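Local coordinates for glyoxylate-induced Protein (Pseudomonas aeruginosa, PDB 1SQ4) that is of uncertain function but, as a double-barrelled member of the cupin family, may act as a ureidoglycine aminohydrolase, at residues K83-P88 with F138-K143; I195-P200 with R257-L262. All blocks are in the same frame, centred on the assembly; numbering follows the deposited sequence.

Interaction 1: residues K83-P88 with F138-K143; sequences KPEQDP and FHWIRK
A two-pronged salt bridge between Glu85 and Arg142 joins loop 83-88 to strand 136-144 of the first cupin barrel, a worked case of a loop meeting a strand through side chains, with no backbone pairing between them. Arg142 approaches side-on: NE donates to Glu85 OE1 at 2.8 Å, and NH2 donates to Glu85 OE2 at 2.6 Å. The carboxylate lies at the edge of the guanidinium, near its plane, and the two groups are turned only 25° apart. Both bonds use the syn side of the carboxylate, while the anti lone pair of Glu85 OE2 takes the backbone N of Asp87 at 3.2 Å, so that the loop itself steadies the acid it presents. A bend at chi2 (62°) swings the Glu85 carboxylate toward the strand.

The strand belongs to the antiparallel sheet of the jelly-roll barrel, between strands 69-76 and 90-98, and its Trp140 lies beside the ion pair. With CG anti to the backbone N (chi1 -176°), the indole extends toward the loop, Trp140 CZ2 meeting Glu85 OE1 at 3.1 Å and Trp140 CH2 the carbonyl oxygen of Pro84 at 3.5 Å. Arg142 CD sits over one face of that indole, toward the rim. Asp87 OD2, 4.4 Å from Arg142 NH2, is beyond a salt bridge and may add a weak attraction; its carboxylate is hydrogen-bonded to Asn89 N and His144 NE2. His269 of a second subunit packs on Glu85 and Arg142, and its ring meets that of Trp140 with the planes nearly at right angles.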
loop_
_atom_site.group_PDB
_atom_site.type_symbol
_atom_site.label_atom_id
_atom_site.label_comp_id
_atom_site.label_asym_id
_atom_site.label_seq_id
_atom_site.Cartn_x
_atom_site.Cartn_y
_atom_site.Cartn_z
ATOM N N LYS A 83 -29.429 -40.745 4.105
ATOM C CA LYS A 83 -28.365 -40.870 3.119
ATOM C C LYS A 83 -27.632 -39.541 3.187
ATOM O O LYS A 83 -27.560 -38.808 2.205
ATOM C CB LYS A 83 -28.959 -41.082 1.727
ATOM C CG LYS A 83 -29.721 -42.390 1.586
ATOM C CD LYS A 83 -30.724 -42.381 0.421
ATOM C CE LYS A 83 -30.058 -42.424 -0.947
ATOM N NZ LYS A 83 -31.060 -42.438 -2.050
ATOM N N PRO A 84 -27.058 -39.227 4.358
ATOM C CA PRO A 84 -26.323 -37.982 4.607
ATOM C C PRO A 84 -25.102 -37.740 3.721
ATOM O O PRO A 84 -24.940 -36.654 3.166
ATOM C CB PRO A 84 -25.969 -38.092 6.081
ATOM C CG PRO A 84 -25.721 -39.557 6.236
ATOM C CD PRO A 84 -26.850 -40.183 5.460
ATOM N N GLU A 85 -24.249 -38.747 3.581
ATOM C CA GLU A 85 -23.058 -38.600 2.758
ATOM C C GLU A 85 -23.181 -39.360 1.440
ATOM O O GLU A 85 -23.618 -40.508 1.416
ATOM C CB GLU A 85 -21.826 -39.095 3.523
ATOM C CG GLU A 85 -20.524 -38.829 2.797
ATOM C CD GLU A 85 -20.278 -37.349 2.607
ATOM O OE1 GLU A 85 -20.110 -36.657 3.631
ATOM O OE2 GLU A 85 -20.267 -36.881 1.448
ATOM N N GLN A 86 -22.783 -38.716 0.345
ATOM C CA GLN A 86 -22.847 -39.335 -0.980
ATOM C C GLN A 86 -21.473 -39.750 -1.466
ATOM O O GLN A 86 -21.340 -40.571 -2.378
ATOM C CB GLN A 86 -23.450 -38.361 -1.989
ATOM C CG GLN A 86 -24.890 -38.047 -1.723
ATOM C CD GLN A 86 -25.717 -39.298 -1.603
ATOM O OE1 GLN A 86 -25.580 -40.068 -0.643
ATOM N NE2 GLN A 86 -26.580 -39.524 -2.585
ATOM N N ASP A 87 -20.455 -39.171 -0.840
ATOM C CA ASP A 87 -19.070 -39.435 -1.200
ATOM C C ASP A 87 -18.478 -40.561 -0.360
ATOM O O ASP A 87 -18.295 -40.424 0.850
ATOM C CB ASP A 87 -18.248 -38.157 -1.021
ATOM C CG ASP A 87 -16.898 -38.224 -1.707
ATOM O OD1 ASP A 87 -16.212 -39.271 -1.601
ATOM O OD2 ASP A 87 -16.519 -37.217 -2.337
ATOM N N PRO A 88 -18.149 -41.684 -1.005
ATOM C CA PRO A 88 -17.574 -42.860 -0.360
ATOM C C PRO A 88 -16.195 -42.647 0.264
ATOM O O PRO A 88 -15.793 -43.404 1.146
ATOM C CB PRO A 88 -17.545 -43.878 -1.489
ATOM C CG PRO A 88 -17.256 -43.018 -2.677
ATOM C CD PRO A 88 -18.211 -41.871 -2.465
ATOM N N PHE A 138 -25.174 -28.267 14.445
ATOM C CA PHE A 138 -23.872 -28.909 14.550
ATOM C C PHE A 138 -22.937 -28.553 13.410
ATOM O O PHE A 138 -23.366 -28.061 12.372
ATOM C CB PHE A 138 -24.018 -30.434 14.602
ATOM C CG PHE A 138 -24.623 -31.036 13.355
ATOM C CD1 PHE A 138 -25.993 -30.976 13.133
ATOM C CD2 PHE A 138 -23.829 -31.735 12.447
ATOM C CE1 PHE A 138 -26.557 -31.587 12.029
ATOM C CE2 PHE A 138 -24.386 -32.349 11.338
ATOM C CZ PHE A 138 -25.748 -32.284 11.135
ATOM N N HIS A 139 -21.653 -28.827 13.623
ATOM C CA HIS A 139 -20.623 -28.574 12.631
ATOM C C HIS A 139 -20.311 -29.882 11.933
ATOM O O HIS A 139 -20.249 -30.927 12.570
ATOM C CB HIS A 139 -19.344 -28.036 13.286
ATOM C CG HIS A 139 -19.420 -26.595 13.680
ATOM N ND1 HIS A 139 -18.539 -25.648 13.211
ATOM C CD2 HIS A 139 -20.266 -25.940 14.515
ATOM C CE1 HIS A 139 -18.834 -24.473 13.737
ATOM N NE2 HIS A 139 -19.879 -24.625 14.532
ATOM N N TRP A 140 -20.110 -29.822 10.623
ATOM C CA TRP A 140 -19.805 -31.013 9.850
ATOM C C TRP A 140 -18.540 -30.747 9.035
ATOM O O TRP A 140 -18.547 -30.005 8.055
ATOM C CB TRP A 140 -21.000 -31.341 8.950
ATOM C CG TRP A 140 -20.899 -32.609 8.126
ATOM C CD1 TRP A 140 -19.918 -33.552 8.176
ATOM C CD2 TRP A 140 -21.789 -33.016 7.074
ATOM N NE1 TRP A 140 -20.132 -34.517 7.211
ATOM C CE2 TRP A 140 -21.277 -34.206 6.518
ATOM C CE3 TRP A 140 -22.974 -32.480 6.536
ATOM C CZ2 TRP A 140 -21.894 -34.874 5.462
ATOM C CZ3 TRP A 140 -23.590 -33.149 5.479
ATOM C CH2 TRP A 140 -23.044 -34.329 4.956
ATOM N N ILE A 141 -17.443 -31.359 9.456
ATOM C CA ILE A 141 -16.177 -31.182 8.783
ATOM C C ILE A 141 -15.860 -32.389 7.896
ATOM O O ILE A 141 -15.810 -33.523 8.374
ATOM C CB ILE A 141 -15.088 -30.967 9.831
ATOM C CG1 ILE A 141 -15.464 -29.773 10.701
ATOM C CG2 ILE A 141 -13.767 -30.723 9.162
ATOM C CD1 ILE A 141 -14.634 -29.615 11.944
ATOM N N ARG A 142 -15.637 -32.136 6.608
ATOM C CA ARG A 142 -15.357 -33.207 5.651
ATOM C C ARG A 142 -13.988 -33.166 4.999
ATOM O O ARG A 142 -13.395 -32.099 4.833
ATOM C CB ARG A 142 -16.415 -33.218 4.535
ATOM C CG ARG A 142 -17.823 -33.564 5.015
ATOM C CD ARG A 142 -18.897 -33.251 3.984
ATOM N NE ARG A 142 -18.993 -34.209 2.880
ATOM C CZ ARG A 142 -18.498 -34.008 1.664
ATOM N NH1 ARG A 142 -17.857 -32.879 1.389
ATOM N NH2 ARG A 142 -18.671 -34.920 0.717
ATOM N N LYS A 143 -13.501 -34.342 4.619
ATOM C CA LYS A 143 -12.217 -34.471 3.947
ATOM C C LYS A 143 -12.093 -35.834 3.308
ATOM O O LYS A 143 -12.599 -36.823 3.829
ATOM C CB LYS A 143 -11.053 -34.307 4.924
ATOM C CG LYS A 143 -9.672 -34.588 4.314
ATOM C CD LYS A 143 -8.641 -34.746 5.422
ATOM C CE LYS A 143 -7.195 -34.895 4.930
ATOM N NZ LYS A 143 -6.968 -35.915 3.874
#

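Interaction 2: residues I195-P200 with R257-L262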
loop_
_atom_site.group_PDB
_atom_site.type_symbol
_atom_site.label_atom_id
_atom_site.label_comp_id
_atom_site.label_asym_id
_atom_site.label_seq_id
_atom_site.Cartn_x
_atom_site.Cartn_y
_atom_site.Cartn_z
ATOM N N ILE A 195 -9.917 -28.772 19.969
ATOM C CA ILE A 195 -10.388 -27.491 20.455
ATOM C C ILE A 195 -9.252 -26.883 21.256
ATOM O O ILE A 195 -8.757 -27.491 22.205
ATOM C CB ILE A 195 -11.602 -27.624 21.367
ATOM C CG1 ILE A 195 -12.694 -28.411 20.661
ATOM C CG2 ILE A 195 -12.123 -26.221 21.741
ATOM C CD1 ILE A 195 -13.943 -28.587 21.494
ATOM N N VAL A 196 -8.819 -25.693 20.854
ATOM C CA VAL A 196 -7.734 -25.014 21.541
ATOM C C VAL A 196 -8.352 -24.145 22.638
ATOM O O VAL A 196 -9.257 -23.362 22.376
ATOM C CB VAL A 196 -6.945 -24.153 20.557
ATOM C CG1 VAL A 196 -5.735 -23.541 21.244
ATOM C CG2 VAL A 196 -6.532 -24.998 19.374
ATOM N N ASN A 197 -7.863 -24.302 23.863
ATOM C CA ASN A 197 -8.373 -23.552 24.997
ATOM C C ASN A 197 -7.392 -22.525 25.547
ATOM O O ASN A 197 -6.257 -22.860 25.899
ATOM C CB ASN A 197 -8.733 -24.500 26.128
ATOM C CG ASN A 197 -9.400 -25.744 25.645
ATOM O OD1 ASN A 197 -10.437 -25.695 24.988
ATOM N ND2 ASN A 197 -8.808 -26.881 25.965
ATOM N N PHE A 198 -7.853 -21.280 25.631
ATOM C CA PHE A 198 -7.057 -20.180 26.161
ATOM C C PHE A 198 -7.725 -19.599 27.406
ATOM O O PHE A 198 -8.859 -19.112 27.350
ATOM C CB PHE A 198 -6.907 -19.051 25.139
ATOM C CG PHE A 198 -5.975 -19.362 24.007
ATOM C CD1 PHE A 198 -6.442 -19.967 22.844
ATOM C CD2 PHE A 198 -4.628 -19.040 24.097
ATOM C CE1 PHE A 198 -5.580 -20.237 21.780
ATOM C CE2 PHE A 198 -3.754 -19.304 23.044
ATOM C CZ PHE A 198 -4.233 -19.905 21.885
ATOM N N GLU A 199 -7.016 -19.654 28.528
ATOM C CA GLU A 199 -7.514 -19.101 29.778
ATOM C C GLU A 199 -7.381 -17.589 29.669
ATOM O O GLU A 199 -6.555 -17.090 28.909
ATOM C CB GLU A 199 -6.682 -19.607 30.956
ATOM C CG GLU A 199 -7.011 -21.017 31.376
ATOM C CD GLU A 199 -8.403 -21.121 31.972
ATOM O OE1 GLU A 199 -8.646 -20.492 33.026
ATOM O OE2 GLU A 199 -9.256 -21.823 31.387
ATOM N N PRO A 200 -8.185 -16.839 30.436
ATOM C CA PRO A 200 -8.145 -15.373 30.410
ATOM C C PRO A 200 -6.807 -14.819 30.875
ATOM O O PRO A 200 -6.669 -13.622 31.120
ATOM C CB PRO A 200 -9.292 -14.985 31.337
ATOM C CG PRO A 200 -9.311 -16.104 32.323
ATOM C CD PRO A 200 -9.142 -17.319 31.449
ATOM N N ARG A 257 -13.522 -17.978 29.298
ATOM C CA ARG A 257 -12.574 -18.794 28.553
ATOM C C ARG A 257 -12.702 -18.486 27.060
ATOM O O ARG A 257 -13.790 -18.197 26.577
ATOM C CB ARG A 257 -12.827 -20.281 28.831
ATOM C CG ARG A 257 -11.616 -21.159 28.563
ATOM C CD ARG A 257 -11.683 -22.498 29.292
ATOM N NE ARG A 257 -12.884 -23.239 28.935
ATOM C CZ ARG A 257 -12.930 -24.550 28.718
ATOM N NH1 ARG A 257 -11.834 -25.292 28.821
ATOM N NH2 ARG A 257 -14.079 -25.118 28.378
ATOM N N PHE A 258 -11.586 -18.522 26.340
ATOM C CA PHE A 258 -11.585 -18.248 24.900
ATOM C C PHE A 258 -11.155 -19.520 24.200
ATOM O O PHE A 258 -10.055 -20.006 24.440
ATOM C CB PHE A 258 -10.590 -17.135 24.564
ATOM C CG PHE A 258 -10.351 -16.966 23.093
ATOM C CD1 PHE A 258 -11.368 -16.516 22.257
ATOM C CD2 PHE A 258 -9.112 -17.265 22.538
ATOM C CE1 PHE A 258 -11.153 -16.368 20.883
ATOM C CE2 PHE A 258 -8.888 -17.120 21.167
ATOM C CZ PHE A 258 -9.913 -16.668 20.338
ATOM N N ARG A 259 -11.990 -20.066 23.330
ATOM C CA ARG A 259 -11.588 -21.304 22.688
ATOM C C ARG A 259 -12.138 -21.500 21.287
ATOM O O ARG A 259 -13.187 -20.971 20.943
ATOM C CB ARG A 259 -11.947 -22.493 23.601
ATOM C CG ARG A 259 -13.375 -22.504 24.161
ATOM C CD ARG A 259 -13.517 -23.369 25.430
ATOM N NE ARG A 259 -13.045 -24.744 25.260
ATOM C CZ ARG A 259 -13.820 -25.822 25.333
ATOM N NH1 ARG A 259 -15.116 -25.696 25.574
ATOM N NH2 ARG A 259 -13.303 -27.030 25.158
ATOM N N TYR A 260 -11.414 -22.240 20.459
ATOM C CA TYR A 260 -11.888 -22.451 19.118
ATOM C C TYR A 260 -11.656 -23.828 18.585
ATOM O O TYR A 260 -10.697 -24.503 18.944
ATOM C CB TYR A 260 -11.276 -21.436 18.163
ATOM C CG TYR A 260 -9.772 -21.345 18.211
ATOM C CD1 TYR A 260 -9.144 -20.224 18.766
ATOM C CD2 TYR A 260 -8.965 -22.344 17.653
ATOM C CE1 TYR A 260 -7.761 -20.095 18.759
ATOM C CE2 TYR A 260 -7.573 -22.219 17.641
ATOM C CZ TYR A 260 -6.984 -21.092 18.193
ATOM O OH TYR A 260 -5.619 -20.933 18.167
ATOM N N LEU A 261 -12.568 -24.241 17.721
ATOM C CA LEU A 261 -12.502 -25.536 17.075
ATOM C C LEU A 261 -11.446 -25.417 15.982
ATOM O O LEU A 261 -11.412 -24.431 15.250
ATOM C CB LEU A 261 -13.865 -25.849 16.470
ATOM C CG LEU A 261 -13.995 -27.100 15.621
ATOM C CD1 LEU A 261 -13.999 -28.332 16.508
ATOM C CD2 LEU A 261 -15.281 -27.012 14.822
ATOM N N LEU A 262 -10.586 -26.420 15.871
ATOM C CA LEU A 262 -9.524 -26.411 14.872
ATOM C C LEU A 262 -9.424 -27.737 14.140
ATOM O O LEU A 262 -9.498 -28.806 14.752
ATOM C CB LEU A 262 -8.187 -26.106 15.557
ATOM C CG LEU A 262 -6.890 -26.140 14.731
ATOM C CD1 LEU A 262 -5.805 -25.423 15.506
ATOM C CD2 LEU A 262 -6.468 -27.567 14.420
#
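Tyr260 carries its CG between its backbone N and carbonyl carbon (chi1 52°), a rotation that lays the phenol ring alongside Val196, whose CB sits over one ring face, 4.0 Å from the centroid, in a CH-pi contact. Val196 CG2 reaches the same ring at Tyr260 CE2, 3.4 Å away, and also touches Leu262 CD1. Arg259 takes a similar first torsion (49°) on the other face of the sheet and then bends at chi3, which turns its guanidinium back to Asn197. There Arg259 NE and NH2 both donate to the single oxygen Asn197 OD1, NE at 2.8 Å and NH2 at 3.2 Å; the oxygen lies near the guanidinium plane, whereas both donors come from one face of the amide, tilted out of its plane.

These side chains hang from neighbouring antiparallel strands, 191-198 and 258-265, of the second cupin barrel. Val196 with Tyr260 and Phe198 with Phe258 are the hydrogen-bonded pairs, each with two backbone bonds, such as Phe198 N to Phe258 O at 2.8 Å; Ile195 with Leu261 and Asn197 with Arg259 are non-hydrogen-bonded.

Phe198 joins Val196 and Tyr260 on their face and, with Phe258, completes an aromatic cluster. Phe198 CD1 meets Phe258 CD2 at 3.8 Å, with the ring planes inclined at 43°, and Phe198 CE1 meets Tyr260 CE1 at 3.7 Å. Trp176 stacks on the Phe198 ring, and Tyr260 OH is hydrogen-bonded to the hydroxyl of Tyr225. On the opposite face, Asn197 ND2 is bonded to Ser177 OG, so both the oxygen and the nitrogen of the amide have partners, which would hold its rotation, while Arg259 NH2 also forms a salt bridge with Glu161.

Both interactions are buried, but they join different elements. Interaction 2 pairs two neighbouring strands within the second barrel, so backbone bonds set its register; the aromatic cluster lies on one face and the Asn197-Arg259 pair, beside Ile195 and Leu261, on the other. Interaction 1 attaches a loop to a strand of the first barrel without backbone pairing; a bidentate salt bridge and the edge of an indole make the contact, and a second subunit packs directly on it, whereas no other chain touches interaction 2. Their centres lie about 25 Å apart, yet strands 136-144 and 258-265 meet where the barrels pack: Leu261 CD2 lies 3.9 Å from Ile141 CD1 and the same distance from His139 ND1.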